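Local coordinates for protein NAD nucleotidase (Haemophilus influenzae, PDB 3ZTV) that degrades NAD to adenosine and nicotinamide riboside in the periplasm, acting as a pyrophosphatase and as a zinc-dependent 5'-nucleotidase of broad specificity, at residues Y143-V148 with N188-Q193; E151-I156 with K197-S202; A476-N481 with V567-S572. All coordinates share one frame; numbering follows the deposited sequence.

Interaction 1. Residues Y143-V148 with N188-Q193; sequences YDIFTV and NALKQQ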
ATOM      1  N   TYR A 143      11.035 -16.145   0.081  1.00  5.76           N
ATOM      2  CA  TYR A 143      11.288 -16.730  -1.239  1.00  6.37           C
ATOM      3  C   TYR A 143      12.355 -17.804  -1.113  1.00  7.41           C
ATOM      4  O   TYR A 143      12.984 -17.953  -0.063  1.00  6.24           O
ATOM      5  CB  TYR A 143      11.737 -15.666  -2.258  1.00  6.72           C
ATOM      6  CG  TYR A 143      13.156 -15.167  -2.040  1.00  7.19           C
ATOM      7  CD1 TYR A 143      13.444 -14.212  -1.056  1.00  8.30           C
ATOM      8  CD2 TYR A 143      14.218 -15.661  -2.793  1.00 10.07           C
ATOM      9  CE1 TYR A 143      14.741 -13.754  -0.851  1.00  8.63           C
ATOM     10  CE2 TYR A 143      15.523 -15.216  -2.579  1.00 11.98           C
ATOM     11  CZ  TYR A 143      15.773 -14.258  -1.610  1.00 10.95           C
ATOM     12  OH  TYR A 143      17.060 -13.800  -1.388  1.00 15.06           O
ATOM     13  N   ASP A 144      12.539 -18.566  -2.188  1.00  7.24           N
ATOM     14  CA  ASP A 144      13.672 -19.478  -2.309  1.00  7.51           C
ATOM     15  C   ASP A 144      14.180 -19.433  -3.753  1.00  8.90           C
ATOM     16  O   ASP A 144      13.444 -19.057  -4.673  1.00 10.52           O
ATOM     17  CB  ASP A 144      13.307 -20.914  -1.890  1.00  7.62           C
ATOM     18  CG  ASP A 144      14.536 -21.781  -1.648  1.00 11.49           C
ATOM     19  OD1 ASP A 144      15.545 -21.253  -1.141  1.00 13.85           O
ATOM     20  OD2 ASP A 144      14.504 -22.994  -1.957  1.00 11.93           O
ATOM     21  N   ILE A 145      15.452 -19.777  -3.943  1.00  9.58           N
ATOM     22  CA  ILE A 145      16.038 -19.885  -5.275  1.00 10.21           C
ATOM     23  C   ILE A 145      16.541 -21.301  -5.484  1.00 12.34           C
ATOM     24  O   ILE A 145      17.275 -21.827  -4.647  1.00 14.49           O
ATOM     25  CB  ILE A 145      17.227 -18.914  -5.449  1.00 11.07           C
ATOM     26  CG1 ILE A 145      16.743 -17.463  -5.423  1.00 11.87           C
ATOM     27  CG2 ILE A 145      17.969 -19.200  -6.753  1.00 13.18           C
ATOM     28  CD1 ILE A 145      17.866 -16.441  -5.192  1.00 13.94           C
ATOM     29  N   PHE A 146      16.132 -21.930  -6.577  1.00 13.53           N
ATOM     30  CA  PHE A 146      16.659 -23.247  -6.907  1.00 12.43           C
ATOM     31  C   PHE A 146      17.302 -23.212  -8.287  1.00 14.43           C
ATOM     32  O   PHE A 146      17.071 -22.287  -9.066  1.00 15.07           O
ATOM     33  CB  PHE A 146      15.581 -24.335  -6.796  1.00 14.61           C
ATOM     34  CG  PHE A 146      14.394 -24.120  -7.693  1.00 13.85           C
ATOM     35  CD1 PHE A 146      13.318 -23.357  -7.277  1.00 12.21           C
ATOM     36  CD2 PHE A 146      14.350 -24.700  -8.953  1.00 15.74           C
ATOM     37  CE1 PHE A 146      12.223 -23.159  -8.105  1.00 14.02           C
ATOM     38  CE2 PHE A 146      13.257 -24.511  -9.778  1.00 14.30           C
ATOM     39  CZ  PHE A 146      12.197 -23.740  -9.353  1.00 12.65           C
ATOM     40  N   THR A 147      18.119 -24.214  -8.585  1.00 16.55           N
ATOM     41  CA  THR A 147      18.864 -24.230  -9.830  1.00 18.15           C
ATOM     42  C   THR A 147      18.440 -25.413 -10.685  1.00 18.87           C
ATOM     43  O   THR A 147      18.391 -26.548 -10.214  1.00 22.26           O
ATOM     44  CB  THR A 147      20.387 -24.271  -9.573  1.00 20.69           C
ATOM     45  OG1 THR A 147      20.799 -23.046  -8.951  1.00 21.50           O
ATOM     46  CG2 THR A 147      21.149 -24.455 -10.872  1.00 23.98           C
ATOM     47  N   VAL A 148      18.103 -25.125 -11.935  1.00 16.72           N
ATOM     48  CA  VAL A 148      17.796 -26.158 -12.908  1.00 18.45           C
ATOM     49  C   VAL A 148      18.816 -26.056 -14.025  1.00 20.68           C
ATOM     50  O   VAL A 148      18.916 -25.024 -14.687  1.00 21.28           O
ATOM     51  CB  VAL A 148      16.389 -25.986 -13.502  1.00 21.95           C
ATOM     52  CG1 VAL A 148      16.163 -26.997 -14.618  1.00 22.40           C
ATOM     53  CG2 VAL A 148      15.331 -26.127 -12.423  1.00 23.99           C
ATOM     54  N   ASN A 188      11.435  -7.311  -8.281  1.00  5.25           N
ATOM     55  CA  ASN A 188      12.400  -6.296  -8.712  1.00  7.10           C
ATOM     56  C   ASN A 188      13.757  -6.502  -8.067  1.00  6.28           C
ATOM     57  O   ASN A 188      14.798  -6.340  -8.713  1.00  7.93           O
ATOM     58  CB  ASN A 188      11.875  -4.886  -8.432  1.00  6.96           C
ATOM     59  CG  ASN A 188      12.755  -3.808  -9.053  1.00  6.96           C
ATOM     60  OD1 ASN A 188      12.937  -3.773 -10.273  1.00  8.81           O
ATOM     61  ND2 ASN A 188      13.295  -2.909  -8.215  1.00  7.07           N
ATOM     62  N   ALA A 189      13.746  -6.874  -6.792  1.00  7.09           N
ATOM     63  CA  ALA A 189      14.984  -7.113  -6.059  1.00  8.84           C
ATOM     64  C   ALA A 189      15.753  -8.324  -6.573  1.00  8.71           C
ATOM     65  O   ALA A 189      16.984  -8.356  -6.528  1.00  9.96           O
ATOM     66  CB  ALA A 189      14.700  -7.262  -4.573  1.00  9.17           C
ATOM     67  N   LEU A 190      15.025  -9.325  -7.057  1.00 11.15           N
ATOM     68  CA  LEU A 190      15.661 -10.547  -7.538  1.00 12.53           C
ATOM     69  C   LEU A 190      16.405 -10.363  -8.866  1.00 11.88           C
ATOM     70  O   LEU A 190      17.313 -11.131  -9.181  1.00 15.56           O
ATOM     71  CB  LEU A 190      14.631 -11.673  -7.649  1.00 13.55           C
ATOM     72  CG  LEU A 190      14.152 -12.211  -6.301  1.00 12.33           C
ATOM     73  CD1 LEU A 190      12.828 -12.944  -6.441  1.00 13.62           C
ATOM     74  CD2 LEU A 190      15.205 -13.109  -5.657  1.00 14.78           C
ATOM     75  N   LYS A 191      16.049  -9.335  -9.632  1.00 13.16           N
ATOM     76  CA  LYS A 191      16.641  -9.119 -10.954  1.00 15.66           C
ATOM     77  C   LYS A 191      18.170  -9.039 -10.965  1.00 15.82           C
ATOM     78  O   LYS A 191      18.822  -9.724 -11.751  1.00 18.27           O
ATOM     79  CB  LYS A 191      16.064  -7.862 -11.607  1.00 15.96           C
ATOM     80  CG  LYS A 191      14.589  -7.944 -11.935  1.00 18.14           C
ATOM     81  CD  LYS A 191      14.071  -6.595 -12.427  1.00 19.62           C
ATOM     82  CE  LYS A 191      14.938  -6.042 -13.545  1.00 25.10           C
ATOM     83  NZ  LYS A 191      14.512  -4.674 -13.958  1.00 23.77           N
ATOM     84  N   GLN A 192      18.738  -8.196 -10.105  1.00 15.68           N
ATOM     85  CA  GLN A 192      20.183  -7.943 -10.115  1.00 14.08           C
ATOM     86  C   GLN A 192      20.996  -9.140  -9.638  1.00 15.14           C
ATOM     87  O   GLN A 192      22.227  -9.124  -9.689  1.00 17.68           O
ATOM     88  CB  GLN A 192      20.536  -6.704  -9.288  1.00 13.31           C
ATOM     89  CG  GLN A 192      20.284  -6.859  -7.811  1.00 13.72           C
ATOM     90  CD  GLN A 192      20.240  -5.522  -7.100  1.00 10.68           C
ATOM     91  OE1 GLN A 192      19.291  -4.756  -7.258  1.00 11.07           O
ATOM     92  NE2 GLN A 192      21.272  -5.232  -6.311  1.00 11.70           N
ATOM     93  N   GLN A 193      20.308 -10.181  -9.183  1.00 14.74           N
ATOM     94  CA  GLN A 193      20.977 -11.415  -8.798  1.00 14.43           C
ATOM     95  C   GLN A 193      21.114 -12.357  -9.992  1.00 13.95           C
ATOM     96  O   GLN A 193      21.545 -13.501  -9.842  1.00 17.77           O
ATOM     97  CB  GLN A 193      20.236 -12.088  -7.647  1.00 15.47           C
ATOM     98  CG  GLN A 193      20.120 -11.190  -6.427  1.00 16.41           C
ATOM     99  CD  GLN A 193      19.239 -11.770  -5.351  1.00 18.29           C
ATOM    100  OE1 GLN A 193      19.396 -12.929  -4.956  1.00 18.18           O
ATOM    101  NE2 GLN A 193      18.295 -10.969  -4.869  1.00 18.10           N
TER
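Gln193 N bonds to Leu190 O at 3.1 Å near the C-terminal end of helix 179-191, and the side chains of these two residues face strand 143-148. The contact belongs to the calcineurin-like phosphoesterase domain: this part of the chain packs against Tyr143 and Ile145 at the start of the strand, which is outermost within this chain in a mixed six-stranded sheet. Leu190 contributes one methyl, CD2, which meets the Tyr143 ring obliquely and lies 3.7 Å from Tyr143 CE2. The tyrosine is turned this way with CG between its backbone N and carbonyl carbon (chi1 73°), and Ile145 CG1 sits in plane at the ring edge. Ile145 CD1 reaches the same Leu190 CD2 more loosely, at 4.3 Å. Gln193 runs extended beyond CG, and its NE2 makes a weak bond of 3.4 Å back to Ala189 O, which may help to set the direction of the amide. Across the dimer, Tyr143 O accepts a bond from Gln192 NE2 of the second subunit, with the reciprocal bond also made, so this edge of the sheet takes part in the subunit interface. The amide oxygen of Gln193 comes close to carbon on the strand: OE1 lies 3.8 Å from Ile145 CD1.

Interaction 2. Residues E151-I156 with K197-S202; sequences EKIAII and KIILLS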
ATOM      1  N   GLU A 151      20.707 -22.862 -14.245  1.00 19.54           N
ATOM      2  CA  GLU A 151      19.942 -21.618 -14.212  1.00 17.99           C
ATOM      3  C   GLU A 151      19.235 -21.412 -12.881  1.00 14.10           C
ATOM      4  O   GLU A 151      18.708 -22.356 -12.307  1.00 16.76           O
ATOM      5  CB  GLU A 151      18.902 -21.610 -15.331  1.00 17.09           C
ATOM      6  CG  GLU A 151      19.488 -21.436 -16.710  1.00 18.11           C
ATOM      7  CD  GLU A 151      20.082 -20.060 -16.913  1.00 19.51           C
ATOM      8  OE1 GLU A 151      19.438 -19.062 -16.518  1.00 16.34           O
ATOM      9  OE2 GLU A 151      21.195 -19.974 -17.471  1.00 20.87           O
ATOM     10  N   LYS A 152      19.206 -20.170 -12.409  1.00 14.16           N
ATOM     11  CA  LYS A 152      18.488 -19.852 -11.181  1.00 12.96           C
ATOM     12  C   LYS A 152      17.020 -19.523 -11.439  1.00 11.39           C
ATOM     13  O   LYS A 152      16.692 -18.759 -12.346  1.00 11.81           O
ATOM     14  CB  LYS A 152      19.181 -18.713 -10.430  1.00 15.85           C
ATOM     15  CG  LYS A 152      20.565 -19.094  -9.920  1.00 18.63           C
ATOM     16  CD  LYS A 152      21.136 -18.058  -8.972  1.00 24.99           C
ATOM     17  CE  LYS A 152      21.605 -16.824  -9.712  1.00 23.94           C
ATOM     18  NZ  LYS A 152      22.434 -15.958  -8.825  1.00 25.57           N
ATOM     19  N   ILE A 153      16.145 -20.119 -10.641  1.00 11.08           N
ATOM     20  CA  ILE A 153      14.726 -19.810 -10.682  1.00  9.25           C
ATOM     21  C   ILE A 153      14.284 -19.432  -9.274  1.00  9.02           C
ATOM     22  O   ILE A 153      14.589 -20.138  -8.312  1.00 10.55           O
ATOM     23  CB  ILE A 153      13.899 -21.007 -11.199  1.00 10.68           C
ATOM     24  CG1 ILE A 153      14.396 -21.437 -12.588  1.00 11.76           C
ATOM     25  CG2 ILE A 153      12.418 -20.669 -11.231  1.00 10.65           C
ATOM     26  CD1 ILE A 153      13.626 -22.594 -13.206  1.00 16.61           C
ATOM     27  N   ALA A 154      13.596 -18.303  -9.147  1.00  7.85           N
ATOM     28  CA  ALA A 154      13.097 -17.871  -7.848  1.00  7.22           C
ATOM     29  C   ALA A 154      11.626 -18.218  -7.690  1.00  7.43           C
ATOM     30  O   ALA A 154      10.849 -18.148  -8.650  1.00  8.50           O
ATOM     31  CB  ALA A 154      13.305 -16.373  -7.681  1.00  8.08           C
ATOM     32  N   ILE A 155      11.247 -18.590  -6.470  1.00  6.17           N
ATOM     33  CA  ILE A 155       9.845 -18.762  -6.139  1.00  6.40           C
ATOM     34  C   ILE A 155       9.514 -17.916  -4.907  1.00  5.85           C
ATOM     35  O   ILE A 155      10.235 -17.945  -3.906  1.00  6.50           O
ATOM     36  CB  ILE A 155       9.473 -20.247  -5.954  1.00  6.99           C
ATOM     37  CG1 ILE A 155       7.976 -20.391  -5.662  1.00  7.04           C
ATOM     38  CG2 ILE A 155      10.338 -20.902  -4.905  1.00  9.90           C
ATOM     39  CD1 ILE A 155       7.441 -21.801  -5.858  1.00  9.04           C
ATOM     40  N   ILE A 156       8.441 -17.142  -5.011  1.00  5.02           N
ATOM     41  CA  ILE A 156       8.018 -16.183  -3.992  1.00  5.32           C
ATOM     42  C   ILE A 156       6.660 -16.623  -3.455  1.00  4.66           C
ATOM     43  O   ILE A 156       5.771 -16.953  -4.238  1.00  5.76           O
ATOM     44  CB  ILE A 156       7.851 -14.771  -4.610  1.00  5.40           C
ATOM     45  CG1 ILE A 156       9.146 -14.280  -5.254  1.00  5.70           C
ATOM     46  CG2 ILE A 156       7.351 -13.753  -3.586  1.00  6.00           C
ATOM     47  CD1 ILE A 156       8.914 -13.136  -6.207  1.00  6.90           C
ATOM     48  N   LYS A 197      13.713 -15.741 -14.226  1.00  6.89           N
ATOM     49  CA  LYS A 197      12.657 -16.741 -14.189  1.00  6.86           C
ATOM     50  C   LYS A 197      12.110 -16.737 -12.768  1.00  5.93           C
ATOM     51  O   LYS A 197      12.824 -17.077 -11.811  1.00  7.31           O
ATOM     52  CB  LYS A 197      13.222 -18.107 -14.559  1.00  7.96           C
ATOM     53  CG  LYS A 197      13.723 -18.162 -15.995  1.00  9.27           C
ATOM     54  CD  LYS A 197      14.413 -19.485 -16.292  1.00 10.61           C
ATOM     55  CE  LYS A 197      15.830 -19.519 -15.763  1.00 11.64           C
ATOM     56  NZ  LYS A 197      16.703 -18.602 -16.548  1.00 11.95           N
ATOM     57  N   ILE A 198      10.845 -16.333 -12.635  1.00  5.70           N
ATOM     58  CA  ILE A 198      10.237 -16.117 -11.321  1.00  6.35           C
ATOM     59  C   ILE A 198       8.826 -16.699 -11.273  1.00  6.24           C
ATOM     60  O   ILE A 198       7.982 -16.407 -12.140  1.00  6.80           O
ATOM     61  CB  ILE A 198      10.215 -14.615 -10.949  1.00  7.06           C
ATOM     62  CG1 ILE A 198      11.647 -14.058 -10.956  1.00  7.86           C
ATOM     63  CG2 ILE A 198       9.569 -14.405  -9.589  1.00  8.51           C
ATOM     64  CD1 ILE A 198      11.773 -12.585 -10.552  1.00  9.85           C
ATOM     65  N   ILE A 199       8.599 -17.527 -10.252  1.00  5.60           N
ATOM     66  CA  ILE A 199       7.314 -18.158  -9.999  1.00  7.17           C
ATOM     67  C   ILE A 199       6.724 -17.539  -8.738  1.00  6.87           C
ATOM     68  O   ILE A 199       7.424 -17.385  -7.732  1.00  6.70           O
ATOM     69  CB  ILE A 199       7.485 -19.667  -9.714  1.00  6.60           C
ATOM     70  CG1 ILE A 199       8.299 -20.349 -10.813  1.00 10.84           C
ATOM     71  CG2 ILE A 199       6.122 -20.344  -9.494  1.00  7.08           C
ATOM     72  CD1 ILE A 199       7.688 -20.264 -12.162  1.00 12.17           C
ATOM     73  N   LEU A 200       5.448 -17.174  -8.792  1.00  5.51           N
ATOM     74  CA  LEU A 200       4.748 -16.663  -7.618  1.00  4.99           C
ATOM     75  C   LEU A 200       3.720 -17.719  -7.183  1.00  4.76           C
ATOM     76  O   LEU A 200       2.841 -18.108  -7.960  1.00  5.41           O
ATOM     77  CB  LEU A 200       4.061 -15.344  -7.970  1.00  6.51           C
ATOM     78  CG  LEU A 200       3.304 -14.630  -6.854  1.00  5.34           C
ATOM     79  CD1 LEU A 200       4.275 -14.160  -5.785  1.00  7.28           C
ATOM     80  CD2 LEU A 200       2.510 -13.459  -7.412  1.00  6.92           C
ATOM     81  N   LEU A 201       3.868 -18.201  -5.954  1.00  4.08           N
ATOM     82  CA  LEU A 201       2.976 -19.188  -5.346  1.00  5.06           C
ATOM     83  C   LEU A 201       2.067 -18.400  -4.403  1.00  4.49           C
ATOM     84  O   LEU A 201       2.476 -18.015  -3.296  1.00  4.98           O
ATOM     85  CB  LEU A 201       3.800 -20.233  -4.592  1.00  5.41           C
ATOM     86  CG  LEU A 201       3.041 -21.392  -3.947  1.00  4.57           C
ATOM     87  CD1 LEU A 201       2.199 -22.163  -4.966  1.00  5.42           C
ATOM     88  CD2 LEU A 201       3.992 -22.322  -3.225  1.00  6.62           C
ATOM     89  N   SER A 202       0.862 -18.098  -4.872  1.00  4.22           N
ATOM     90  CA  SER A 202       0.029 -17.059  -4.271  1.00  3.98           C
ATOM     91  C   SER A 202      -1.383 -17.487  -3.906  1.00  4.04           C
ATOM     92  O   SER A 202      -2.188 -17.850  -4.762  1.00  4.84           O
ATOM     93  CB  SER A 202      -0.058 -15.842  -5.192  1.00  5.28           C
ATOM     94  OG  SER A 202      -1.035 -14.931  -4.711  1.00  4.96           O
TER
HETATM   95  O   HOH W   1      17.407 -16.923 -14.197  1.00 12.00           O
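Glu151 and Lys197 form a salt bridge, with Lys197 NZ 2.8 Å from Glu151 OE1. The ammonium comes to the anti side of that oxygen, 28° out of the carboxylate plane, after the lysine chain bends at both chi3 (-79°) and chi4 (-70°). OE1 has a second partner in His8 ND1, and OE2 takes Lys9 N, so both carboxylate oxygens are satisfied. Lys197 NZ also donates to a water, which lies 2.7 Å from Lys152 O and joins that carbonyl to the ammonium. Beyond this polar end the segments run as neighbouring parallel strands, the two strands of a beta-alpha-beta crossover that includes helix 179-191 in the calcineurin-like phosphoesterase domain. Ala154 N reaches Lys197 O at 3.0 Å, and Ala154 O receives Ile199 N at 2.8 Å. Ile199 O then accepts Ile156 N at 2.9 Å, and Ile156 O accepts Leu201 N at the same length. The intervening residues bond outward: Ile153 and Ile155 to strand 143-148, Leu200 to strand 221-224, while Ile198 N has the carboxylate of Asp220. On the face carrying Ala154, Ile156 and Ile198, toward helix 179-191, Ile156 CD1 lies 3.7 Å from Ile198 CG2. On the reverse face Ile155 CD1 touches both Ile199 CG2 (4.1 Å) and Leu201 CB.

Interaction 3. Residues A476-N481 with V567-S572; sequences ANETPN and VKFNAS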
ATOM      1  N   ALA A 476     -42.738  -9.317  14.337  1.00 10.98           N
ATOM      2  CA  ALA A 476     -43.474  -9.310  13.080  1.00 11.03           C
ATOM      3  C   ALA A 476     -44.896  -9.812  13.295  1.00 11.13           C
ATOM      4  O   ALA A 476     -45.164 -10.544  14.248  1.00 12.94           O
ATOM      5  CB  ALA A 476     -42.758 -10.170  12.037  1.00 13.09           C
ATOM      6  N   ASN A 477     -45.799  -9.405  12.407  1.00 11.89           N
ATOM      7  CA  ASN A 477     -47.177  -9.895  12.414  1.00 12.04           C
ATOM      8  C   ASN A 477     -47.389 -10.877  11.272  1.00 13.33           C
ATOM      9  O   ASN A 477     -46.854 -10.684  10.181  1.00 13.18           O
ATOM     10  CB  ASN A 477     -48.167  -8.743  12.235  1.00 13.79           C
ATOM     11  CG  ASN A 477     -48.129  -7.748  13.374  1.00 14.57           C
ATOM     12  OD1 ASN A 477     -47.949  -8.117  14.534  1.00 15.09           O
ATOM     13  ND2 ASN A 477     -48.291  -6.470  13.043  1.00 17.18           N
ATOM     14  N   GLU A 478     -48.190 -11.913  11.500  1.00 14.72           N
ATOM     15  CA  GLU A 478     -48.513 -12.841  10.423  1.00 14.13           C
ATOM     16  C   GLU A 478     -49.259 -12.131   9.299  1.00 16.24           C
ATOM     17  O   GLU A 478     -49.030 -12.401   8.120  1.00 16.37           O
ATOM     18  CB  GLU A 478     -49.340 -14.020  10.936  1.00 16.18           C
ATOM     19  CG  GLU A 478     -49.708 -15.019   9.846  1.00 17.05           C
ATOM     20  CD  GLU A 478     -50.221 -16.336  10.393  1.00 21.43           C
ATOM     21  OE1 GLU A 478     -50.434 -16.441  11.619  1.00 18.30           O
ATOM     22  OE2 GLU A 478     -50.409 -17.274   9.589  1.00 24.08           O
ATOM     23  N   THR A 479     -50.156 -11.226   9.674  1.00 15.86           N
ATOM     24  CA  THR A 479     -50.943 -10.468   8.709  1.00 16.79           C
ATOM     25  C   THR A 479     -50.203  -9.207   8.268  1.00 16.50           C
ATOM     26  O   THR A 479     -49.919  -8.341   9.090  1.00 16.30           O
ATOM     27  CB  THR A 479     -52.300 -10.055   9.321  1.00 18.26           C
ATOM     28  OG1 THR A 479     -53.017 -11.222   9.747  1.00 18.02           O
ATOM     29  CG2 THR A 479     -53.134  -9.279   8.311  1.00 20.20           C
ATOM     30  N   PRO A 480     -49.886  -9.094   6.968  1.00 16.79           N
ATOM     31  CA  PRO A 480     -49.197  -7.894   6.480  1.00 16.74           C
ATOM     32  C   PRO A 480     -50.044  -6.640   6.679  1.00 17.24           C
ATOM     33  O   PRO A 480     -51.275  -6.729   6.666  1.00 20.15           O
ATOM     34  CB  PRO A 480     -49.017  -8.174   4.983  1.00 16.64           C
ATOM     35  CG  PRO A 480     -49.098  -9.658   4.859  1.00 18.98           C
ATOM     36  CD  PRO A 480     -50.084 -10.090   5.904  1.00 16.58           C
ATOM     37  N   ASN A 481     -49.393  -5.495   6.870  1.00 17.68           N
ATOM     38  CA  ASN A 481     -50.100  -4.228   7.023  1.00 18.63           C
ATOM     39  C   ASN A 481     -50.499  -3.635   5.676  1.00 21.54           C
ATOM     40  O   ASN A 481     -50.348  -4.283   4.640  1.00 21.61           O
ATOM     41  CB  ASN A 481     -49.274  -3.225   7.841  1.00 19.86           C
ATOM     42  CG  ASN A 481     -47.984  -2.825   7.151  1.00 18.61           C
ATOM     43  OD1 ASN A 481     -47.813  -3.046   5.953  1.00 18.89           O
ATOM     44  ND2 ASN A 481     -47.072  -2.220   7.905  1.00 19.29           N
ATOM     45  N   VAL A 567     -37.047 -13.803  18.117  1.00 12.27           N
ATOM     46  CA  VAL A 567     -38.194 -13.508  17.268  1.00 10.99           C
ATOM     47  C   VAL A 567     -39.484 -13.435  18.083  1.00 12.78           C
ATOM     48  O   VAL A 567     -39.792 -14.349  18.856  1.00 14.29           O
ATOM     49  CB  VAL A 567     -38.381 -14.568  16.158  1.00 11.13           C
ATOM     50  CG1 VAL A 567     -39.637 -14.269  15.360  1.00 12.76           C
ATOM     51  CG2 VAL A 567     -37.161 -14.606  15.248  1.00 12.06           C
ATOM     52  N   LYS A 568     -40.222 -12.341  17.915  1.00 11.97           N
ATOM     53  CA  LYS A 568     -41.586 -12.261  18.428  1.00 13.66           C
ATOM     54  C   LYS A 568     -42.532 -12.228  17.242  1.00 12.90           C
ATOM     55  O   LYS A 568     -42.580 -11.250  16.499  1.00 12.75           O
ATOM     56  CB  LYS A 568     -41.811 -11.031  19.317  1.00 13.86           C
ATOM     57  CG  LYS A 568     -43.252 -10.940  19.834  1.00 15.53           C
ATOM     58  CD  LYS A 568     -43.442  -9.880  20.911  1.00 18.11           C
ATOM     59  CE  LYS A 568     -44.904  -9.815  21.338  1.00 24.02           C
ATOM     60  NZ  LYS A 568     -45.125  -8.912  22.500  1.00 27.81           N
ATOM     61  N   PHE A 569     -43.278 -13.310  17.064  1.00 13.15           N
ATOM     62  CA  PHE A 569     -44.164 -13.439  15.922  1.00 13.50           C
ATOM     63  C   PHE A 569     -45.616 -13.466  16.382  1.00 14.29           C
ATOM     64  O   PHE A 569     -46.032 -14.365  17.118  1.00 15.48           O
ATOM     65  CB  PHE A 569     -43.825 -14.704  15.124  1.00 14.07           C
ATOM     66  CG  PHE A 569     -44.631 -14.866  13.864  1.00 13.32           C
ATOM     67  CD1 PHE A 569     -44.440 -14.012  12.792  1.00 13.52           C
ATOM     68  CD2 PHE A 569     -45.574 -15.877  13.746  1.00 12.17           C
ATOM     69  CE1 PHE A 569     -45.176 -14.148  11.631  1.00 12.79           C
ATOM     70  CE2 PHE A 569     -46.317 -16.020  12.579  1.00 13.99           C
ATOM     71  CZ  PHE A 569     -46.114 -15.158  11.522  1.00 14.07           C
ATOM     72  N   ASN A 570     -46.374 -12.467  15.952  1.00 13.26           N
ATOM     73  CA  ASN A 570     -47.772 -12.356  16.338  1.00 14.01           C
ATOM     74  C   ASN A 570     -48.638 -13.082  15.317  1.00 15.46           C
ATOM     75  O   ASN A 570     -48.892 -12.569  14.232  1.00 14.84           O
ATOM     76  CB  ASN A 570     -48.173 -10.882  16.453  1.00 15.59           C
ATOM     77  CG  ASN A 570     -47.242 -10.089  17.362  1.00 13.74           C
ATOM     78  OD1 ASN A 570     -46.766  -9.010  16.999  1.00 15.61           O
ATOM     79  ND2 ASN A 570     -46.977 -10.623  18.552  1.00 15.57           N
ATOM     80  N   ALA A 571     -49.066 -14.294  15.657  1.00 14.77           N
ATOM     81  CA  ALA A 571     -49.853 -15.111  14.741  1.00 17.04           C
ATOM     82  C   ALA A 571     -51.254 -14.533  14.583  1.00 18.31           C
ATOM     83  O   ALA A 571     -51.799 -13.947  15.517  1.00 19.24           O
ATOM     84  CB  ALA A 571     -49.921 -16.547  15.233  1.00 19.99           C
ATOM     85  N   SER A 572     -51.829 -14.688  13.396  1.00 19.38           N
ATOM     86  CA  SER A 572     -53.169 -14.174  13.142  1.00 20.70           C
ATOM     87  C   SER A 572     -54.195 -15.003  13.908  1.00 25.09           C
ATOM     88  O   SER A 572     -54.156 -16.235  13.881  1.00 24.76           O
ATOM     89  CB  SER A 572     -53.479 -14.178  11.647  1.00 23.86           C
ATOM     90  OG  SER A 572     -53.427 -15.491  11.123  1.00 30.14           O
TER
HETATM   91  O   HOH W   2     -50.982 -10.896  12.565  1.00 20.00           O
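The Phe569 ring meets Glu478 obliquely: CZ lies 3.5 Å from Glu478 CB, while CE1 lies near the Glu478 backbone N and CA. The carboxylate plane of Glu478 is turned 37° from the ring, and Phe466 makes an edge-to-face pair with the same phenyl. With CG anti to the backbone N, Phe569 carries its ring along the neighbouring strand, past Ala476; Leu458 of helix 443-460 also touches it. A second pair of flat groups, the amides of Asn477 and Asn570, lies on the other face of the sheet with planes 39° apart. The backbones form a short parallel pair at the edge of a mixed sheet, where strand 567-570, close to the chain's C-terminus, joins strand 472-477 of the C-terminal domain. Ala476 N bonds to Lys568 O at 2.9 Å, and Asn570 N returns to Ala476 O at 2.8 Å, nearly straight. Asn570 O receives two donors, Glu478 N at 2.9 Å and a water that also accepts from Thr479 N. Past the strand ends, Glu478 OE1 takes Ser572 N at 2.9 Å on its anti side, 34° out of the carboxylate plane, plus a weak bond from Ser572 OG. With OE2 in a salt bridge to Lys377, both oxygens face donors, which would probably stabilise the ionised carboxylate.

Overall arrangement
Interactions 1 and 2 form one continuous block, their centres 7 Å apart: strands 143-148 and 151-159 are sheet neighbours, and helix 179-191 leads into strand 198-203. Lys152 NZ bonds to Gln193 O at 2.8 Å, and Leu190 CD1 packs 3.7 Å from Ala154 CB, bringing segment 188-193 onto strand 151-159 as well as strand 143-148. At its Leu201 end, interaction 2 comes to about 12 Å from a bound zinc ion, measured from the Leu201 side chain. Interaction 3 lies on the opposite side of the chain's centre, about 62 Å from interaction 2 and 67 Å from interaction 1, centre to centre. Its Phe569 side chain is about 10 Å from that of Arg373, a probable substrate-binding residue.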